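Local coordinates for protein dTDP-4-dehydrorhamnose 3,5-epimerase (Bacillus anthracis str. Ames, PDB 3RYK) that probably epimerises carbons 3 and 5 of the sugar ring of dTDP-4-dehydrorhamnose, a step in dTDP-L-rhamnose biosynthesis, at residues S67-N72 and D159-A164; F87-K92 and H166-L171; A93-I98 and V137-A142. One frame throughout, in Å; residues are numbered along the deposited sequence.

Contact 1: residues S67-N72 and D159-A164; sequences SFVQDN and DEYYSA
Val69 lays a methyl over the middle of the Tyr161 ring: CG2 stands 3.8 Å from the ring centroid and just 7° off the ring normal, a CH-pi contact. The branch point follows it down, with Val69 CB 3.6 Å from Tyr161 CZ, so the beta-branched residue meets the flat ring with both CB and one methyl. The ring also has a cation-pi partner, Lys57 of the second subunit. At the other end of the contact, Phe68 CD1 approaches the backbone of the loop, 3.7 Å from Asp159 N.

The backbone explains why Val69 and Gln70 reach the loop together: both lie opposite Val158, a classic beta bulge where strand 70-76 joins strand 152-158 in the jelly roll-like fold. From the bulge residue Gln70 onward, residues 70-72 also pair antiparallel with a strand of the second subunit, carrying the sheet across the interface.

Polar links between the segments run through water. One molecule donates to Ser67 O and also to Asp159 O, the latter at 2.7 Å. Another donates to Gln70 OE1 at 2.6 Å and accepts from Tyr162 N.

Gln70 suits this place because its amide serves two sides. CG lies opposite the backbone N (chi1 177°) and the chain runs on extended, putting OE1 at the edge of the Tyr161 ring, 3.5 Å from CD1. NE2 gives an almost straight bond (178°) to a lone pair of Asn72 OD1, holding the amide's rotation. The carboxylate of Asp159 turns to Thr95, accepting its backbone N-H on OD2.

Contact 2: residues F87-K92 and H166-L171; sequences FQKNPK and HDSGVL
His166 packs its imidazole against the aliphatic chain of Lys92, which crosses the ring at about a right angle. Lys92 CG stands over the ring centre, 4.2 Å from the centroid, while CE comes 3.4 Å from His166 CE1. Pro91, which follows a cis peptide bond, adds its CD near NE2. The backbone O of His166 accepts the N-H of Lys89 at 3.1 Å, and ND1 bonds to Ser163.

Asp167 pairs with Gln88 as an antiparallel non-hydrogen-bonded pair at the border of the five-stranded sheet. Its carboxylate contacts the bound pyrophosphate and is held on OD2 by the hydroxyl of Tyr162. Ser168 gives its N-H to Phe87 O (3.0 Å) and sets CB over one face of the Phe87 ring, offset toward the rim.

The backbone angles of Gly169 would jam a side chain against the carbonyl O of Ser168, which suits glycine; separately, Phe87 CE2 comes 3.3 Å from Gly169 O. Phe87 reaches across because CG sits between its own N and carbonyl carbon (chi1 68°). Val170 touches the ring's edge with CG2.

The ammonium of Lys92, lying by the imidazole rim, would probably disfavour a protonated His166.

Contact 3: residues A93-I98 and V137-A142; sequences AQTKLI and VPKGFA
Lys96 and Val137 form an antiparallel hydrogen-bonded pair, joining strands 96-100 and 134-137 in the larger sheet of the jelly roll-like fold. Lys96 N gives a straight bond (171°) to Val137 O, lying in its carbonyl plane. In return Val137 N donates to Lys96 O at 2.8 Å, tilted 34° from the carbonyl plane. Thr95 CA adds a CH...O contact to Val137 O, 3.5 Å away.

On the Ala93 side of this pair, where 137-142 continues past Val137, water bridges the polar atoms. Thr95 OG1 accepts a hydrogen bond from a water that in turn takes the N-H of Lys139 at 3.0 Å. A second water, 2.7 Å from Ala93 O, donates to it and accepts from Lys139 NZ. A third lies between Gln94 O and Pro138 O, within bonding distance of both; counting its other neighbours, its two protons may not serve every acceptor. On the other side of the 93-98 chain, Gln94 NE2 donates to Glu160 O.

Lys139 fits because its extended chain offers carbon along its length and charge only at the tip. It crosses Thr95 at about a right angle, with CG 3.5 Å from OG1, and passes over the small Ala93 CB. NZ also has a weak, long ion pair with Asp159.

Val137 faces the core with Ile98. The chi2 of Ile98 is off the staggered positions (93°), and its CD1 presses on Val137 CG2 at a tight 3.3 Å.

From the N terminus the chain passes 67-72, then 87-92 and 93-98 in direct succession, and later 137-142, 159-164 and 166-171. Contact 1 closes the loop from 67-72 to 159-164, and contact 2 the loop from 87-92 to 166-171; their segments alternate, so the two loops cross. Contact 3 lies within both. Contact 3 lies in the larger sheet, and contact 1 sets strand 70-76 against the loop leaving strand 152-158, whereas contact 2 joins the outermost strand 167-169 to 82-88 within the five-stranded one, which 137-142 also enters through strand 141-147. Segment 159-164 links all three: Asp159 and Glu160 bond to 93-98, and Tyr162 and Ser163 to Asp167 and Gln88, near the pyrophosphate.

Contact 1: residues S67-N72 and D159-A164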
loop_
_atom_site.group_PDB
_atom_site.type_symbol
_atom_site.label_atom_id
_atom_site.label_comp_id
_atom_site.label_asym_id
_atom_site.label_seq_id
_atom_site.Cartn_x
_atom_site.Cartn_y
_atom_site.Cartn_z
ATOM N N SER A 67 -7.775 12.175 -6.208
ATOM C CA SER A 67 -7.249 11.211 -7.159
ATOM C C SER A 67 -5.779 11.108 -6.781
ATOM O O SER A 67 -5.003 12.037 -7.006
ATOM C CB SER A 67 -7.472 11.674 -8.594
ATOM O OG SER A 67 -8.865 11.797 -8.863
ATOM N N PHE A 68 -5.415 9.990 -6.158
ATOM C CA PHE A 68 -4.033 9.766 -5.722
ATOM C C PHE A 68 -3.140 9.317 -6.865
ATOM O O PHE A 68 -3.517 8.454 -7.646
ATOM C CB PHE A 68 -3.972 8.839 -4.516
ATOM C CG PHE A 68 -4.621 9.428 -3.291
ATOM C CD1 PHE A 68 -3.897 10.245 -2.447
ATOM C CD2 PHE A 68 -5.946 9.182 -2.992
ATOM C CE1 PHE A 68 -4.461 10.803 -1.333
ATOM C CE2 PHE A 68 -6.530 9.742 -1.864
ATOM C CZ PHE A 68 -5.789 10.548 -1.032
ATOM N N VAL A 69 -1.945 9.908 -6.934
ATOM C CA VAL A 69 -0.977 9.626 -8.002
ATOM C C VAL A 69 0.309 8.913 -7.597
ATOM O O VAL A 69 1.014 8.381 -8.442
ATOM C CB VAL A 69 -0.570 10.949 -8.716
ATOM C CG1 VAL A 69 -1.785 11.607 -9.319
ATOM C CG2 VAL A 69 0.099 11.907 -7.751
ATOM N N GLN A 70 0.604 8.883 -6.307
ATOM C CA GLN A 70 1.810 8.248 -5.848
ATOM C C GLN A 70 1.620 7.610 -4.476
ATOM O O GLN A 70 0.813 8.086 -3.673
ATOM C CB GLN A 70 2.876 9.338 -5.836
ATOM C CG GLN A 70 4.203 8.992 -5.343
ATOM C CD GLN A 70 5.098 10.199 -5.339
ATOM O OE1 GLN A 70 5.046 11.046 -6.236
ATOM N NE2 GLN A 70 5.931 10.284 -4.332
ATOM N N ASP A 71 2.310 6.497 -4.257
ATOM C CA ASP A 71 2.299 5.750 -2.987
ATOM C C ASP A 71 3.751 5.704 -2.552
ATOM O O ASP A 71 4.620 5.268 -3.319
ATOM C CB ASP A 71 1.817 4.292 -3.079
ATOM C CG ASP A 71 0.358 4.141 -3.503
ATOM O OD1 ASP A 71 -0.302 5.149 -3.819
ATOM O OD2 ASP A 71 -0.119 2.970 -3.528
ATOM N N ASN A 72 3.991 6.135 -1.323
ATOM C CA ASN A 72 5.304 6.177 -0.718
ATOM C C ASN A 72 5.369 5.191 0.446
ATOM O O ASN A 72 4.369 4.991 1.135
ATOM C CB ASN A 72 5.539 7.604 -0.198
ATOM C CG ASN A 72 5.459 8.649 -1.305
ATOM O OD1 ASN A 72 5.925 8.420 -2.414
ATOM N ND2 ASN A 72 4.890 9.816 -0.988
ATOM N N ASP A 159 -1.759 13.128 -3.526
ATOM C CA ASP A 159 -2.497 13.488 -4.759
ATOM C C ASP A 159 -1.760 14.460 -5.678
ATOM O O ASP A 159 -2.340 14.936 -6.667
ATOM C CB ASP A 159 -3.900 14.036 -4.470
ATOM C CG ASP A 159 -3.886 15.366 -3.742
ATOM O OD1 ASP A 159 -4.921 16.070 -3.794
ATOM O OD2 ASP A 159 -2.858 15.727 -3.136
ATOM N N GLU A 160 -0.507 14.761 -5.334
ATOM C CA GLU A 160 0.357 15.639 -6.115
ATOM C C GLU A 160 1.764 15.055 -6.042
ATOM O O GLU A 160 2.227 14.653 -4.974
ATOM C CB GLU A 160 0.309 17.081 -5.604
ATOM C CG GLU A 160 1.219 18.115 -6.324
ATOM C CD GLU A 160 0.954 18.284 -7.828
ATOM O OE1 GLU A 160 0.834 19.452 -8.254
ATOM O OE2 GLU A 160 0.812 17.288 -8.576
ATOM N N TYR A 161 2.442 14.975 -7.181
ATOM C CA TYR A 161 3.786 14.424 -7.200
ATOM C C TYR A 161 4.777 15.185 -6.343
ATOM O O TYR A 161 4.600 16.378 -6.065
ATOM C CB TYR A 161 4.331 14.322 -8.629
ATOM C CG TYR A 161 3.560 13.351 -9.464
ATOM C CD1 TYR A 161 3.757 11.985 -9.301
ATOM C CD2 TYR A 161 2.658 13.782 -10.418
ATOM C CE1 TYR A 161 3.061 11.080 -10.045
ATOM C CE2 TYR A 161 1.962 12.879 -11.187
ATOM C CZ TYR A 161 2.166 11.521 -10.988
ATOM O OH TYR A 161 1.484 10.592 -11.732
ATOM N N TYR A 162 5.818 14.465 -5.932
ATOM C CA TYR A 162 6.876 15.024 -5.114
ATOM C C TYR A 162 7.669 16.069 -5.900
ATOM O O TYR A 162 7.856 15.944 -7.114
ATOM C CB TYR A 162 7.806 13.918 -4.592
ATOM C CG TYR A 162 8.962 14.460 -3.790
ATOM C CD1 TYR A 162 8.782 14.885 -2.481
ATOM C CD2 TYR A 162 10.241 14.534 -4.336
ATOM C CE1 TYR A 162 9.840 15.391 -1.735
ATOM C CE2 TYR A 162 11.306 15.033 -3.600
ATOM C CZ TYR A 162 11.100 15.459 -2.297
ATOM O OH TYR A 162 12.154 15.959 -1.557
ATOM N N SER A 163 8.103 17.102 -5.186
ATOM C CA SER A 163 8.883 18.196 -5.748
ATOM C C SER A 163 9.934 18.602 -4.713
ATOM O O SER A 163 9.632 19.318 -3.752
ATOM C CB SER A 163 7.972 19.381 -6.102
ATOM O OG SER A 163 8.718 20.495 -6.586
ATOM N N ALA A 164 11.169 18.136 -4.900
ATOM C CA ALA A 164 12.263 18.466 -3.976
ATOM C C ALA A 164 12.380 19.988 -3.795
ATOM O O ALA A 164 12.854 20.463 -2.761
ATOM C CB ALA A 164 13.567 17.886 -4.483
HETATM O O HOH W 1 -6.930 15.153 -6.259
HETATM O O HOH W 2 -4.182 14.491 -8.553
HETATM O O HOH W 3 7.212 11.979 -7.401
#

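Contact 2: residues F87-K92 and H166-L171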
loop_
_atom_site.group_PDB
_atom_site.type_symbol
_atom_site.label_atom_id
_atom_site.label_comp_id
_atom_site.label_asym_id
_atom_site.label_seq_id
_atom_site.Cartn_x
_atom_site.Cartn_y
_atom_site.Cartn_z
ATOM N N PHE A 87 5.629 19.348 4.739
ATOM C CA PHE A 87 4.528 20.007 4.045
ATOM C C PHE A 87 5.158 20.479 2.740
ATOM O O PHE A 87 6.298 20.966 2.729
ATOM C CB PHE A 87 3.786 21.120 4.790
ATOM C CG PHE A 87 4.579 22.363 5.025
ATOM C CD1 PHE A 87 4.591 23.378 4.074
ATOM C CD2 PHE A 87 5.260 22.549 6.210
ATOM C CE1 PHE A 87 5.308 24.544 4.299
ATOM C CE2 PHE A 87 5.971 23.713 6.440
ATOM C CZ PHE A 87 5.994 24.709 5.487
ATOM N N GLN A 88 4.451 20.299 1.636
ATOM C CA GLN A 88 4.978 20.726 0.356
ATOM C C GLN A 88 4.243 22.030 0.084
ATOM O O GLN A 88 3.012 22.053 0.052
ATOM C CB GLN A 88 4.728 19.666 -0.719
ATOM C CG GLN A 88 5.628 19.816 -1.922
ATOM C CD GLN A 88 5.472 18.703 -2.928
ATOM O OE1 GLN A 88 6.319 17.811 -2.993
ATOM N NE2 GLN A 88 4.360 18.687 -3.643
ATOM N N LYS A 89 4.986 23.129 -0.062
ATOM C CA LYS A 89 4.369 24.423 -0.326
ATOM C C LYS A 89 3.718 24.483 -1.694
ATOM O O LYS A 89 4.209 23.864 -2.646
ATOM C CB LYS A 89 5.403 25.571 -0.286
ATOM C CG LYS A 89 6.013 25.954 1.062
ATOM C CD LYS A 89 7.039 27.087 0.859
ATOM C CE LYS A 89 7.564 27.701 2.167
ATOM N NZ LYS A 89 8.229 26.769 3.110
ATOM N N ASN A 90 2.603 25.211 -1.787
ATOM C CA ASN A 90 1.926 25.390 -3.074
ATOM C C ASN A 90 2.876 26.110 -4.035
ATOM O O ASN A 90 3.873 26.691 -3.598
ATOM C CB ASN A 90 0.550 26.083 -2.970
ATOM C CG ASN A 90 -0.620 25.093 -2.865
ATOM O OD1 ASN A 90 -0.826 24.259 -3.757
ATOM N ND2 ASN A 90 -1.444 25.258 -1.849
ATOM N N PRO A 91 2.585 26.057 -5.343
ATOM C CA PRO A 91 1.445 25.393 -6.010
ATOM C C PRO A 91 1.410 23.856 -6.003
ATOM O O PRO A 91 0.539 23.286 -6.658
ATOM C CB PRO A 91 1.565 25.890 -7.453
ATOM C CG PRO A 91 2.997 26.197 -7.623
ATOM C CD PRO A 91 3.473 26.720 -6.315
ATOM N N LYS A 92 2.312 23.192 -5.276
ATOM C CA LYS A 92 2.336 21.738 -5.239
ATOM C C LYS A 92 1.972 21.139 -3.871
ATOM O O LYS A 92 2.643 20.220 -3.392
ATOM C CB LYS A 92 3.713 21.258 -5.712
ATOM C CG LYS A 92 4.071 21.816 -7.091
ATOM C CD LYS A 92 5.424 21.365 -7.589
ATOM C CE LYS A 92 5.753 22.057 -8.910
ATOM N NZ LYS A 92 7.090 21.693 -9.474
ATOM N N HIS A 166 9.790 22.308 -3.722
ATOM C CA HIS A 166 8.764 22.772 -2.781
ATOM C C HIS A 166 8.717 22.020 -1.452
ATOM O O HIS A 166 7.903 22.335 -0.586
ATOM C CB HIS A 166 7.408 22.654 -3.477
ATOM C CG HIS A 166 7.317 23.475 -4.723
ATOM N ND1 HIS A 166 7.844 23.055 -5.925
ATOM C CD2 HIS A 166 6.767 24.689 -4.957
ATOM C CE1 HIS A 166 7.627 23.978 -6.846
ATOM N NE2 HIS A 166 6.975 24.979 -6.284
ATOM N N ASP A 167 9.593 21.038 -1.296
ATOM C CA ASP A 167 9.644 20.245 -0.087
ATOM C C ASP A 167 10.098 21.152 1.071
ATOM O O ASP A 167 11.166 21.762 1.004
ATOM C CB ASP A 167 10.589 19.061 -0.328
ATOM C CG ASP A 167 10.610 18.075 0.806
ATOM O OD1 ASP A 167 9.943 18.309 1.828
ATOM O OD2 ASP A 167 11.308 17.051 0.671
ATOM N N SER A 168 9.271 21.258 2.114
ATOM C CA SER A 168 9.579 22.097 3.279
ATOM C C SER A 168 9.150 21.374 4.580
ATOM O O SER A 168 9.065 20.151 4.609
ATOM C CB SER A 168 8.899 23.464 3.126
ATOM O OG SER A 168 9.254 24.367 4.167
ATOM N N GLY A 169 8.922 22.121 5.652
ATOM C CA GLY A 169 8.521 21.515 6.907
ATOM C C GLY A 169 8.602 22.400 8.138
ATOM O O GLY A 169 8.839 23.612 8.045
ATOM N N VAL A 170 8.403 21.775 9.294
ATOM C CA VAL A 170 8.446 22.450 10.586
ATOM C C VAL A 170 9.266 21.573 11.548
ATOM O O VAL A 170 9.002 20.375 11.705
ATOM C CB VAL A 170 7.038 22.710 11.153
ATOM C CG1 VAL A 170 7.137 23.364 12.516
ATOM C CG2 VAL A 170 6.222 23.572 10.192
ATOM N N LEU A 171 10.264 22.166 12.192
ATOM C CA LEU A 171 11.145 21.443 13.129
ATOM C C LEU A 171 10.296 20.726 14.176
ATOM O O LEU A 171 9.424 21.339 14.805
ATOM C CB LEU A 171 12.159 22.399 13.787
ATOM C CG LEU A 171 13.313 21.804 14.607
ATOM C CD1 LEU A 171 14.189 20.885 13.741
ATOM C CD2 LEU A 171 14.170 22.927 15.213
#

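Contact 3: residues A93-I98 and V137-A142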
loop_
_atom_site.group_PDB
_atom_site.type_symbol
_atom_site.label_atom_id
_atom_site.label_comp_id
_atom_site.label_asym_id
_atom_site.label_seq_id
_atom_site.Cartn_x
_atom_site.Cartn_y
_atom_site.Cartn_z
ATOM N N ALA A 93 0.901 21.643 -3.257
ATOM C CA ALA A 93 0.457 21.137 -1.954
ATOM C C ALA A 93 -0.075 19.721 -2.154
ATOM O O ALA A 93 -0.668 19.416 -3.198
ATOM C CB ALA A 93 -0.614 22.034 -1.331
ATOM N N GLN A 94 0.158 18.867 -1.160
ATOM C CA GLN A 94 -0.278 17.467 -1.201
ATOM C C GLN A 94 -1.267 17.028 -0.130
ATOM O O GLN A 94 -1.098 17.335 1.054
ATOM C CB GLN A 94 0.940 16.566 -0.995
ATOM C CG GLN A 94 1.995 16.528 -2.094
ATOM C CD GLN A 94 3.255 15.818 -1.629
ATOM O OE1 GLN A 94 3.759 16.095 -0.541
ATOM N NE2 GLN A 94 3.795 14.945 -2.465
ATOM N N THR A 95 -2.303 16.314 -0.563
ATOM C CA THR A 95 -3.283 15.745 0.341
ATOM C C THR A 95 -2.592 14.411 0.572
ATOM O O THR A 95 -2.068 13.823 -0.384
ATOM C CB THR A 95 -4.614 15.430 -0.341
ATOM O OG1 THR A 95 -5.151 16.617 -0.919
ATOM C CG2 THR A 95 -5.603 14.839 0.656
ATOM N N LYS A 96 -2.546 13.942 1.812
ATOM C CA LYS A 96 -1.910 12.663 2.117
ATOM C C LYS A 96 -2.914 11.743 2.797
ATOM O O LYS A 96 -3.881 12.228 3.366
ATOM C CB LYS A 96 -0.704 12.857 3.018
ATOM C CG LYS A 96 0.367 13.753 2.428
ATOM C CD LYS A 96 1.552 13.866 3.346
ATOM C CE LYS A 96 2.604 14.793 2.773
ATOM N NZ LYS A 96 3.771 14.871 3.688
ATOM N N LEU A 97 -2.665 10.435 2.730
ATOM C CA LEU A 97 -3.530 9.400 3.350
ATOM C C LEU A 97 -2.514 8.379 3.831
ATOM O O LEU A 97 -1.933 7.646 3.040
ATOM C CB LEU A 97 -4.525 8.848 2.341
ATOM C CG LEU A 97 -5.591 7.846 2.799
ATOM C CD1 LEU A 97 -6.501 8.453 3.850
ATOM C CD2 LEU A 97 -6.380 7.489 1.562
ATOM N N ILE A 98 -2.318 8.342 5.142
ATOM C CA ILE A 98 -1.324 7.495 5.760
ATOM C C ILE A 98 -1.821 6.318 6.576
ATOM O O ILE A 98 -2.828 6.414 7.266
ATOM C CB ILE A 98 -0.485 8.346 6.752
ATOM C CG1 ILE A 98 0.185 9.572 6.086
ATOM C CG2 ILE A 98 0.588 7.492 7.437
ATOM C CD1 ILE A 98 -0.582 10.867 6.142
ATOM N N VAL A 137 -4.769 13.572 5.717
ATOM C CA VAL A 137 -4.150 14.845 6.045
ATOM C C VAL A 137 -4.455 15.814 4.887
ATOM O O VAL A 137 -3.930 15.651 3.775
ATOM C CB VAL A 137 -2.623 14.726 6.198
ATOM C CG1 VAL A 137 -2.059 16.009 6.797
ATOM C CG2 VAL A 137 -2.247 13.538 7.080
ATOM N N PRO A 138 -5.292 16.831 5.137
ATOM C CA PRO A 138 -5.601 17.749 4.057
ATOM C C PRO A 138 -4.444 18.656 3.663
ATOM O O PRO A 138 -3.405 18.677 4.328
ATOM C CB PRO A 138 -6.716 18.639 4.648
ATOM C CG PRO A 138 -7.070 18.091 5.955
ATOM C CD PRO A 138 -5.981 17.190 6.393
ATOM N N LYS A 139 -4.637 19.385 2.566
ATOM C CA LYS A 139 -3.643 20.344 2.105
ATOM C C LYS A 139 -3.675 21.467 3.147
ATOM O O LYS A 139 -4.721 21.723 3.740
ATOM C CB LYS A 139 -3.991 20.873 0.710
ATOM C CG LYS A 139 -3.907 19.831 -0.382
ATOM C CD LYS A 139 -4.254 20.410 -1.725
ATOM C CE LYS A 139 -4.021 19.400 -2.825
ATOM N NZ LYS A 139 -4.283 19.957 -4.169
ATOM N N GLY A 140 -2.534 22.124 3.388
ATOM C CA GLY A 140 -2.465 23.201 4.374
ATOM C C GLY A 140 -2.052 22.753 5.766
ATOM O O GLY A 140 -2.131 23.527 6.732
ATOM N N PHE A 141 -1.622 21.496 5.862
ATOM C CA PHE A 141 -1.166 20.874 7.102
ATOM C C PHE A 141 0.270 20.370 7.052
ATOM O O PHE A 141 0.784 20.012 5.981
ATOM C CB PHE A 141 -2.041 19.642 7.443
ATOM C CG PHE A 141 -3.418 19.971 7.952
ATOM C CD1 PHE A 141 -3.728 19.803 9.303
ATOM C CD2 PHE A 141 -4.387 20.477 7.110
ATOM C CE1 PHE A 141 -4.994 20.105 9.801
ATOM C CE2 PHE A 141 -5.655 20.789 7.591
ATOM C CZ PHE A 141 -5.959 20.605 8.939
ATOM N N ALA A 142 0.909 20.355 8.225
ATOM C CA ALA A 142 2.256 19.847 8.387
ATOM C C ALA A 142 1.965 18.437 8.888
ATOM O O ALA A 142 0.964 18.222 9.613
ATOM C CB ALA A 142 3.031 20.621 9.409
HETATM O O HOH W 4 -2.015 20.557 -5.235
HETATM O O HOH W 5 -1.122 17.072 3.747
HETATM O O HOH W 6 -6.766 18.150 0.893
#